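Local coordinates for beta-2-microglobulin (PDB 4M9O), which serves as the light chain of class I major histocompatibility complexes, taking part in the presentation of peptide antigens to the immune system, at residues S5-H10 with V84-E89; Y28-H33 with G61-L66; Q46-T51 with K68-T73. All coordinates share one frame; numbering follows the deposited sequence.

Contact 1: S5-H10 with V84-E89; sequences STPKVH and VRHMKE
Pro7 and Val9 meet His86 and Val84 in a side-chain contact between the two sheets of the sandwich, near one end of the domain. The wide backbone spacing is the evidence: the nearest CA pair, Pro7 and His86, lies 7.6 Å apart, and the segments are joined by packing and a water instead of direct hydrogen bonds. Deeper in, the valines reach toward each other tip to tip, Val9 CG2 lying 4.0 Å from Val84 CG2. Toward the end of the sandwich the proline ring packs obliquely on the imidazole, with Pro7 CD 3.6 Å from His86 ND1. CG of His86 stands opposite the backbone N (chi1 -172°), which carries the ring across to Pro7 and brings His86 CE1 within 3.2 Å of Ser5 O. Both ring nitrogens have partners: NE2 bonds to Pro34 O, and ND1 meets, in the plane of the ring, a water 2.6 Å away that also bonds to Thr6 OG1. These two bonds probably limit rotation of the ring. Beyond His86 the chain reverses in a type I' turn. Side chains packed between two antiparallel sheets, as Val9 on Val84 here, are characteristic of the immunoglobulin beta sandwich, to whose C1 set this domain belongs.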
loop_
_atom_site.group_PDB
_atom_site.type_symbol
_atom_site.label_atom_id
_atom_site.label_comp_id
_atom_site.label_asym_id
_atom_site.label_seq_id
_atom_site.Cartn_x
_atom_site.Cartn_y
_atom_site.Cartn_z
ATOM N N SER A 5 -15.308 -3.835 -9.866
ATOM C CA SER A 5 -13.938 -3.968 -10.285
ATOM C C SER A 5 -12.996 -4.190 -9.143
ATOM O O SER A 5 -12.976 -3.466 -8.218
ATOM C CB SER A 5 -13.485 -2.710 -10.993
ATOM O OG SER A 5 -14.228 -2.416 -12.096
ATOM N N THR A 6 -12.172 -5.198 -9.259
ATOM C CA THR A 6 -11.170 -5.463 -8.254
ATOM C C THR A 6 -9.995 -4.418 -8.270
ATOM O O THR A 6 -9.599 -3.968 -9.278
ATOM C CB THR A 6 -10.703 -6.935 -8.350
ATOM O OG1 THR A 6 -10.294 -7.427 -7.086
ATOM C CG2 THR A 6 -9.628 -7.092 -9.300
ATOM N N PRO A 7 -9.496 -4.046 -7.117
ATOM C CA PRO A 7 -8.424 -3.084 -7.009
ATOM C C PRO A 7 -7.154 -3.551 -7.683
ATOM O O PRO A 7 -6.859 -4.693 -7.662
ATOM C CB PRO A 7 -8.231 -2.963 -5.511
ATOM C CG PRO A 7 -9.266 -3.730 -4.892
ATOM C CD PRO A 7 -9.773 -4.676 -5.839
ATOM N N LYS A 8 -6.436 -2.645 -8.294
ATOM C CA LYS A 8 -5.088 -2.907 -8.746
ATOM C C LYS A 8 -4.199 -2.310 -7.678
ATOM O O LYS A 8 -4.315 -1.183 -7.379
ATOM C CB LYS A 8 -4.791 -2.263 -10.095
ATOM C CG LYS A 8 -5.718 -2.626 -11.185
ATOM C CD LYS A 8 -5.490 -1.841 -12.398
ATOM C CE LYS A 8 -6.117 -2.454 -13.648
ATOM N NZ LYS A 8 -6.583 -3.856 -13.574
ATOM N N VAL A 9 -3.327 -3.112 -7.114
ATOM C CA VAL A 9 -2.478 -2.730 -6.013
ATOM C C VAL A 9 -1.003 -2.895 -6.298
ATOM O O VAL A 9 -0.590 -3.890 -6.824
ATOM C CB VAL A 9 -2.786 -3.564 -4.771
ATOM C CG1 VAL A 9 -1.976 -3.162 -3.619
ATOM C CG2 VAL A 9 -4.218 -3.561 -4.448
ATOM N N HIS A 10 -0.246 -1.879 -5.937
ATOM C CA HIS A 10 1.183 -1.867 -6.020
ATOM C C HIS A 10 1.849 -1.424 -4.720
ATOM O O HIS A 10 1.499 -0.444 -4.171
ATOM C CB HIS A 10 1.625 -0.977 -7.160
ATOM C CG HIS A 10 0.960 -1.273 -8.461
ATOM N ND1 HIS A 10 1.488 -2.143 -9.368
ATOM C CD2 HIS A 10 -0.200 -0.842 -8.989
ATOM C CE1 HIS A 10 0.694 -2.232 -10.404
ATOM N NE2 HIS A 10 -0.328 -1.436 -10.209
ATOM N N VAL A 84 -5.094 -4.829 1.810
ATOM C CA VAL A 84 -6.225 -4.171 1.173
ATOM C C VAL A 84 -7.568 -4.914 1.285
ATOM O O VAL A 84 -7.697 -6.010 0.858
ATOM C CB VAL A 84 -5.929 -3.891 -0.304
ATOM C CG1 VAL A 84 -7.014 -3.170 -0.951
ATOM C CG2 VAL A 84 -4.646 -3.194 -0.489
ATOM N N ARG A 85 -8.563 -4.268 1.854
ATOM C CA ARG A 85 -9.895 -4.794 1.942
ATOM C C ARG A 85 -10.884 -4.064 1.022
ATOM O O ARG A 85 -11.039 -2.888 1.084
ATOM C CB ARG A 85 -10.381 -4.799 3.384
ATOM C CG ARG A 85 -11.748 -5.391 3.629
ATOM C CD ARG A 85 -11.847 -5.969 4.998
ATOM N NE ARG A 85 -13.055 -6.723 5.281
ATOM C CZ ARG A 85 -13.161 -8.041 5.317
ATOM N NH1 ARG A 85 -12.152 -8.822 5.033
ATOM N NH2 ARG A 85 -14.317 -8.577 5.619
ATOM N N HIS A 86 -11.484 -4.846 0.154
ATOM C CA HIS A 86 -12.501 -4.430 -0.779
ATOM C C HIS A 86 -13.555 -5.516 -0.881
ATOM O O HIS A 86 -13.223 -6.643 -0.996
ATOM C CB HIS A 86 -11.845 -4.258 -2.128
ATOM C CG HIS A 86 -12.710 -3.644 -3.166
ATOM N ND1 HIS A 86 -13.007 -4.275 -4.332
ATOM C CD2 HIS A 86 -13.333 -2.456 -3.218
ATOM C CE1 HIS A 86 -13.766 -3.507 -5.067
ATOM N NE2 HIS A 86 -13.985 -2.398 -4.410
ATOM N N MET A 87 -14.826 -5.158 -0.854
ATOM C CA MET A 87 -15.919 -6.101 -1.025
ATOM C C MET A 87 -15.855 -7.276 -0.056
ATOM O O MET A 87 -16.092 -8.368 -0.422
ATOM C CB MET A 87 -15.949 -6.644 -2.451
ATOM C CG MET A 87 -16.300 -5.667 -3.538
ATOM S SD MET A 87 -17.858 -5.033 -3.282
ATOM C CE MET A 87 -18.784 -6.235 -4.136
ATOM N N LYS A 88 -15.486 -7.014 1.168
ATOM C CA LYS A 88 -15.378 -8.015 2.183
ATOM C C LYS A 88 -14.201 -8.977 2.054
ATOM O O LYS A 88 -14.189 -9.986 2.654
ATOM C CB LYS A 88 -16.688 -8.764 2.328
ATOM C CG LYS A 88 -17.838 -7.894 2.707
ATOM C CD LYS A 88 -19.161 -8.632 2.649
ATOM C CE LYS A 88 -19.552 -9.006 1.255
ATOM N NZ LYS A 88 -20.948 -9.509 1.092
ATOM N N GLU A 89 -13.225 -8.672 1.242
ATOM C CA GLU A 89 -12.085 -9.533 1.150
ATOM C C GLU A 89 -10.782 -8.806 1.362
ATOM O O GLU A 89 -10.541 -7.788 0.800
ATOM C CB GLU A 89 -12.072 -10.298 -0.149
ATOM C CG GLU A 89 -11.036 -11.345 -0.158
ATOM C CD GLU A 89 -10.545 -11.723 -1.526
ATOM O OE1 GLU A 89 -9.805 -12.705 -1.638
ATOM O OE2 GLU A 89 -10.854 -11.048 -2.491
HETATM O O HOH W 1 -12.227 -6.770 -4.632
#

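Contact 2: Y28-H33 with G61-L66; sequences YVSSFH and GWQFHL
Val29 and Leu66 form a hydrogen-bonded pair of an antiparallel immunoglobulin sheet, in which strands 23-30 and 63-72 are neighbours. Two backbone bonds of 2.9 Å prove the register, Val29 N to Leu66 O (171° at the hydrogen) and Leu66 N to Val29 O. Ser30 and His65 follow as a non-hydrogen-bonded pair, and a third bond, Ser31 N to Phe64 O, is more bent at 145°. The tight part lies on the Val29 and Leu66 side of the sheet, which faces Ile39 of the other sheet. Nearby, Phe64 CB sits over a face of the Phe32 ring, 4.1 Å from its centroid, a CH-pi contact. Phe32 CG is wedged between backbone N and carbonyl carbon (chi1 44°), which turns the ring back beside its own strand toward Phe64. The Ser30 and His65 side is looser: the Tyr28 and His65 rings pass obliquely, their centroids 5.8 Å apart. At the start of strand 63-72, exposed Trp62 and Gln63 form a classic beta bulge opposite Glu59. A water spans the backbones here, donating to Phe32 O and Trp62 O and accepting from Phe64 N. Gln63 NE2 also donates to Ser31 OG over 3.2 Å, the hydroxyl oxygen near the amide plane.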
loop_
_atom_site.group_PDB
_atom_site.type_symbol
_atom_site.label_atom_id
_atom_site.label_comp_id
_atom_site.label_asym_id
_atom_site.label_seq_id
_atom_site.Cartn_x
_atom_site.Cartn_y
_atom_site.Cartn_z
ATOM N N TYR A 28 -0.176 1.811 -3.352
ATOM C CA TYR A 28 -1.051 2.516 -4.254
ATOM C C TYR A 28 -2.140 1.611 -4.757
ATOM O O TYR A 28 -1.884 0.559 -5.257
ATOM C CB TYR A 28 -0.269 3.094 -5.402
ATOM C CG TYR A 28 -1.066 3.772 -6.469
ATOM C CD1 TYR A 28 -1.541 5.030 -6.294
ATOM C CD2 TYR A 28 -1.275 3.170 -7.689
ATOM C CE1 TYR A 28 -2.219 5.648 -7.265
ATOM C CE2 TYR A 28 -1.963 3.782 -8.658
ATOM C CZ TYR A 28 -2.430 5.025 -8.444
ATOM O OH TYR A 28 -3.108 5.674 -9.359
ATOM N N VAL A 29 -3.368 2.055 -4.580
ATOM C CA VAL A 29 -4.530 1.301 -4.924
ATOM C C VAL A 29 -5.430 2.040 -5.904
ATOM O O VAL A 29 -5.736 3.168 -5.743
ATOM C CB VAL A 29 -5.315 0.879 -3.721
ATOM C CG1 VAL A 29 -6.421 0.035 -4.140
ATOM C CG2 VAL A 29 -4.482 0.170 -2.750
ATOM N N SER A 30 -5.813 1.346 -6.945
ATOM C CA SER A 30 -6.456 1.967 -8.042
ATOM C C SER A 30 -7.467 1.119 -8.781
ATOM O O SER A 30 -7.414 -0.034 -8.729
ATOM C CB SER A 30 -5.373 2.431 -9.009
ATOM O OG SER A 30 -5.930 3.102 -10.067
ATOM N N SER A 31 -8.338 1.774 -9.510
ATOM C CA SER A 31 -9.316 1.190 -10.420
ATOM C C SER A 31 -10.342 0.217 -9.858
ATOM O O SER A 31 -10.685 -0.707 -10.491
ATOM C CB SER A 31 -8.606 0.533 -11.586
ATOM O OG SER A 31 -7.629 1.345 -12.101
ATOM N N PHE A 32 -10.808 0.464 -8.663
ATOM C CA PHE A 32 -11.723 -0.401 -7.990
ATOM C C PHE A 32 -13.072 0.241 -8.014
ATOM O O PHE A 32 -13.150 1.406 -8.046
ATOM C CB PHE A 32 -11.291 -0.644 -6.549
ATOM C CG PHE A 32 -10.852 0.591 -5.852
ATOM C CD1 PHE A 32 -11.719 1.324 -5.135
ATOM C CD2 PHE A 32 -9.563 1.049 -5.963
ATOM C CE1 PHE A 32 -11.317 2.452 -4.523
ATOM C CE2 PHE A 32 -9.197 2.170 -5.372
ATOM C CZ PHE A 32 -10.090 2.873 -4.653
ATOM N N HIS A 33 -14.105 -0.586 -8.048
ATOM C CA HIS A 33 -15.526 -0.250 -7.931
ATOM C C HIS A 33 -16.185 -1.334 -7.051
ATOM O O HIS A 33 -16.041 -2.470 -7.332
ATOM C CB HIS A 33 -16.236 -0.355 -9.264
ATOM C CG HIS A 33 -15.725 0.518 -10.340
ATOM N ND1 HIS A 33 -15.581 1.866 -10.204
ATOM C CD2 HIS A 33 -15.428 0.245 -11.618
ATOM C CE1 HIS A 33 -15.192 2.386 -11.337
ATOM N NE2 HIS A 33 -15.071 1.418 -12.209
ATOM N N GLY A 61 -14.461 10.393 -14.699
ATOM C CA GLY A 61 -15.689 9.704 -14.420
ATOM C C GLY A 61 -15.682 8.201 -14.195
ATOM O O GLY A 61 -16.691 7.632 -14.288
ATOM N N TRP A 62 -14.558 7.588 -13.885
ATOM C CA TRP A 62 -14.510 6.171 -13.636
ATOM C C TRP A 62 -13.438 5.711 -12.640
ATOM O O TRP A 62 -13.576 4.717 -12.005
ATOM C CB TRP A 62 -14.367 5.410 -14.936
ATOM C CG TRP A 62 -13.032 5.373 -15.447
ATOM C CD1 TRP A 62 -12.458 6.282 -16.206
ATOM C CD2 TRP A 62 -12.076 4.376 -15.230
ATOM N NE1 TRP A 62 -11.204 5.940 -16.492
ATOM C CE2 TRP A 62 -10.941 4.752 -15.898
ATOM C CE3 TRP A 62 -12.064 3.194 -14.516
ATOM C CZ2 TRP A 62 -9.806 4.012 -15.875
ATOM C CZ3 TRP A 62 -10.953 2.463 -14.511
ATOM C CH2 TRP A 62 -9.829 2.870 -15.170
ATOM N N GLN A 63 -12.343 6.421 -12.563
ATOM C CA GLN A 63 -11.219 5.938 -11.808
ATOM C C GLN A 63 -11.010 6.479 -10.401
ATOM O O GLN A 63 -10.800 7.618 -10.192
ATOM C CB GLN A 63 -9.943 6.037 -12.609
ATOM C CG GLN A 63 -8.849 5.221 -12.008
ATOM C CD GLN A 63 -7.564 5.372 -12.714
ATOM O OE1 GLN A 63 -7.111 6.461 -12.937
ATOM N NE2 GLN A 63 -6.966 4.284 -13.062
ATOM N N PHE A 64 -11.050 5.589 -9.463
ATOM C CA PHE A 64 -10.798 5.894 -8.093
ATOM C C PHE A 64 -9.356 5.500 -7.758
ATOM O O PHE A 64 -8.898 4.505 -8.197
ATOM C CB PHE A 64 -11.792 5.140 -7.209
ATOM C CG PHE A 64 -13.225 5.635 -7.298
ATOM C CD1 PHE A 64 -13.610 6.766 -6.676
ATOM C CD2 PHE A 64 -14.177 4.920 -7.947
ATOM C CE1 PHE A 64 -14.875 7.182 -6.752
ATOM C CE2 PHE A 64 -15.436 5.358 -8.002
ATOM C CZ PHE A 64 -15.780 6.472 -7.419
ATOM N N HIS A 65 -8.669 6.299 -6.973
ATOM C CA HIS A 65 -7.382 5.925 -6.459
ATOM C C HIS A 65 -7.022 6.472 -5.083
ATOM O O HIS A 65 -7.449 7.504 -4.700
ATOM C CB HIS A 65 -6.240 6.112 -7.459
ATOM C CG HIS A 65 -5.977 7.522 -7.824
ATOM N ND1 HIS A 65 -5.119 8.324 -7.115
ATOM C CD2 HIS A 65 -6.464 8.280 -8.816
ATOM C CE1 HIS A 65 -5.076 9.514 -7.668
ATOM N NE2 HIS A 65 -5.879 9.511 -8.708
ATOM N N LEU A 66 -6.232 5.709 -4.382
ATOM C CA LEU A 66 -5.829 5.990 -3.054
ATOM C C LEU A 66 -4.384 5.578 -2.827
ATOM O O LEU A 66 -3.975 4.577 -3.292
ATOM C CB LEU A 66 -6.742 5.205 -2.139
ATOM C CG LEU A 66 -6.967 5.586 -0.706
ATOM C CD1 LEU A 66 -7.599 6.922 -0.601
ATOM C CD2 LEU A 66 -7.845 4.562 -0.037
HETATM O O HOH W 2 -11.999 2.903 -10.170
#

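Contact 3: Q46-T51 with K68-T73; sequences QVMSDT and KSVAFT
Met48, Thr51 and Val70 meet where the chain crosses from one sheet of the immunoglobulin sandwich to the other: the connection after strand 46-47 runs beside strand 63-72 before entering strand 52-59. The closest CA atoms are those of Thr51 and Val70, 4.7 Å apart, and side chains take part in most of the close approaches. Val70 is the hub. Its CG1 receives the methyl end of Met48, whose CE lies 3.6 Å away, the two side chains crossing at about a right angle. The methionine chain bends at its last torsion (chi3 64°), which turns CE toward the valine. The other branch, Val70 CG2, packs on Thr51 CG2 at 3.8 Å and also touches the carbonyl oxygens of Ser49 and Asp50. Thr51 CA makes a CA-H...O contact with Ser69 O at 3.4 Å, and on its hydroxyl side OG1 lies 3.4 Å from Lys68 CE. Kinks at chi2 (106°) and chi3 bring the lysine chain alongside Thr51, while NZ makes weak bonds to Ile39 O and Gln53 OE1 and a long, weak ion pair with Glu40. Replacing Lys68 by alanine would remove the chain beside Thr51 and is likely to leave its hydroxyl side less packed, with Ile39 O, Gln53 and Glu40 each losing a weak partner. On the outer side a water links the segments, donating to Asp50 O and accepting from Ala71 N. Across the sandwich Val70 touches Leu41 of strand 38-43, and within its own sheet it packs beside Leu25 of strand 23-30.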
loop_
_atom_site.group_PDB
_atom_site.type_symbol
_atom_site.label_atom_id
_atom_site.label_comp_id
_atom_site.label_asym_id
_atom_site.label_seq_id
_atom_site.Cartn_x
_atom_site.Cartn_y
_atom_site.Cartn_z
ATOM N N GLN A 46 2.676 -6.281 12.106
ATOM C CA GLN A 46 1.893 -5.412 12.932
ATOM C C GLN A 46 1.548 -4.205 12.121
ATOM O O GLN A 46 2.340 -3.776 11.354
ATOM C CB GLN A 46 2.689 -4.977 14.138
ATOM C CG GLN A 46 3.129 -6.095 14.974
ATOM C CD GLN A 46 3.801 -5.618 16.170
ATOM O OE1 GLN A 46 4.960 -5.840 16.354
ATOM N NE2 GLN A 46 3.079 -4.933 17.000
ATOM N N VAL A 47 0.364 -3.672 12.323
ATOM C CA VAL A 47 -0.010 -2.464 11.656
ATOM C C VAL A 47 0.918 -1.322 12.045
ATOM O O VAL A 47 1.179 -1.091 13.186
ATOM C CB VAL A 47 -1.452 -2.094 11.930
ATOM C CG1 VAL A 47 -1.791 -0.846 11.276
ATOM C CG2 VAL A 47 -2.347 -3.150 11.484
ATOM N N MET A 48 1.442 -0.670 11.032
ATOM C CA MET A 48 2.348 0.412 11.185
ATOM C C MET A 48 1.631 1.647 11.587
ATOM O O MET A 48 0.547 1.885 11.161
ATOM C CB MET A 48 3.155 0.636 9.934
ATOM C CG MET A 48 3.957 -0.576 9.519
ATOM S SD MET A 48 5.041 -0.437 8.152
ATOM C CE MET A 48 6.178 0.726 8.715
ATOM N N SER A 49 2.295 2.421 12.415
ATOM C CA SER A 49 1.789 3.656 12.912
ATOM C C SER A 49 2.353 4.835 12.180
ATOM O O SER A 49 3.350 4.737 11.533
ATOM C CB SER A 49 2.052 3.796 14.403
ATOM O OG SER A 49 3.354 4.198 14.662
ATOM N N ASP A 50 1.700 5.956 12.311
ATOM C CA ASP A 50 2.158 7.135 11.641
ATOM C C ASP A 50 2.159 7.039 10.110
ATOM O O ASP A 50 2.999 7.574 9.468
ATOM C CB ASP A 50 3.529 7.461 12.124
ATOM C CG ASP A 50 3.588 7.641 13.610
ATOM O OD1 ASP A 50 4.396 6.975 14.240
ATOM O OD2 ASP A 50 2.837 8.456 14.145
ATOM N N THR A 51 1.217 6.306 9.565
ATOM C CA THR A 51 1.031 6.217 8.150
ATOM C C THR A 51 0.229 7.415 7.706
ATOM O O THR A 51 -0.433 8.029 8.474
ATOM C CB THR A 51 0.354 4.912 7.703
ATOM O OG1 THR A 51 -0.968 4.889 8.159
ATOM C CG2 THR A 51 1.051 3.729 8.225
ATOM N N LYS A 68 -1.431 5.064 0.347
ATOM C CA LYS A 68 -0.998 5.037 1.713
ATOM C C LYS A 68 0.528 4.953 1.789
ATOM O O LYS A 68 1.114 4.174 1.124
ATOM C CB LYS A 68 -1.644 3.868 2.434
ATOM C CG LYS A 68 -1.267 3.695 3.809
ATOM C CD LYS A 68 -2.378 4.109 4.662
ATOM C CE LYS A 68 -2.655 3.175 5.742
ATOM N NZ LYS A 68 -3.756 3.670 6.489
ATOM N N SER A 69 1.142 5.780 2.604
ATOM C CA SER A 69 2.581 5.823 2.747
ATOM C C SER A 69 3.103 5.898 4.178
ATOM O O SER A 69 2.410 6.307 5.034
ATOM C CB SER A 69 3.159 6.976 1.982
ATOM O OG SER A 69 2.552 8.152 2.330
ATOM N N VAL A 70 4.324 5.477 4.377
ATOM C CA VAL A 70 4.995 5.560 5.656
ATOM C C VAL A 70 6.521 5.644 5.573
ATOM O O VAL A 70 7.103 5.014 4.779
ATOM C CB VAL A 70 4.556 4.402 6.560
ATOM C CG1 VAL A 70 5.189 3.159 6.194
ATOM C CG2 VAL A 70 4.744 4.719 7.994
ATOM N N ALA A 71 7.148 6.404 6.440
ATOM C CA ALA A 71 8.587 6.375 6.551
ATOM C C ALA A 71 9.021 5.033 7.127
ATOM O O ALA A 71 8.401 4.539 8.017
ATOM C CB ALA A 71 9.066 7.454 7.383
ATOM N N PHE A 72 10.076 4.453 6.585
ATOM C CA PHE A 72 10.620 3.189 7.072
ATOM C C PHE A 72 12.108 3.027 6.832
ATOM O O PHE A 72 12.637 3.728 6.058
ATOM C CB PHE A 72 9.838 1.968 6.573
ATOM C CG PHE A 72 10.152 1.528 5.154
ATOM C CD1 PHE A 72 10.843 0.394 4.938
ATOM C CD2 PHE A 72 9.699 2.209 4.067
ATOM C CE1 PHE A 72 11.128 -0.022 3.676
ATOM C CE2 PHE A 72 9.984 1.781 2.810
ATOM C CZ PHE A 72 10.684 0.666 2.624
ATOM N N THR A 73 12.743 2.099 7.518
ATOM C CA THR A 73 14.122 1.759 7.291
ATOM C C THR A 73 14.252 0.244 7.178
ATOM O O THR A 73 14.159 -0.451 8.133
ATOM C CB THR A 73 14.998 2.290 8.429
ATOM O OG1 THR A 73 14.914 3.693 8.451
ATOM C CG2 THR A 73 16.430 1.905 8.255
HETATM O O HOH W 3 5.625 8.316 8.357
#

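The three contacts join different parts of one C1-set domain. Contact 1 packs sheet against sheet, contact 2 joins neighbouring strands within one sheet, and contact 3 lies at a crossing between sheets. Contacts 1 and 2 lie on the same side of the chain's centre, 10 Å apart between centres, and are tied through strands 8-13 and 23-30 by the probable bonds Lys8 N to Ser30 O and Tyr28 N to His10 O. Contact 3 lies on the opposite side, its centre 20 Å from that of contact 1 and 22 Å from that of contact 2, with which it shares strand 63-72. Along the chain, contact 1 encloses both others, whose segments alternate, so residues distant in sequence interlock along the sandwich.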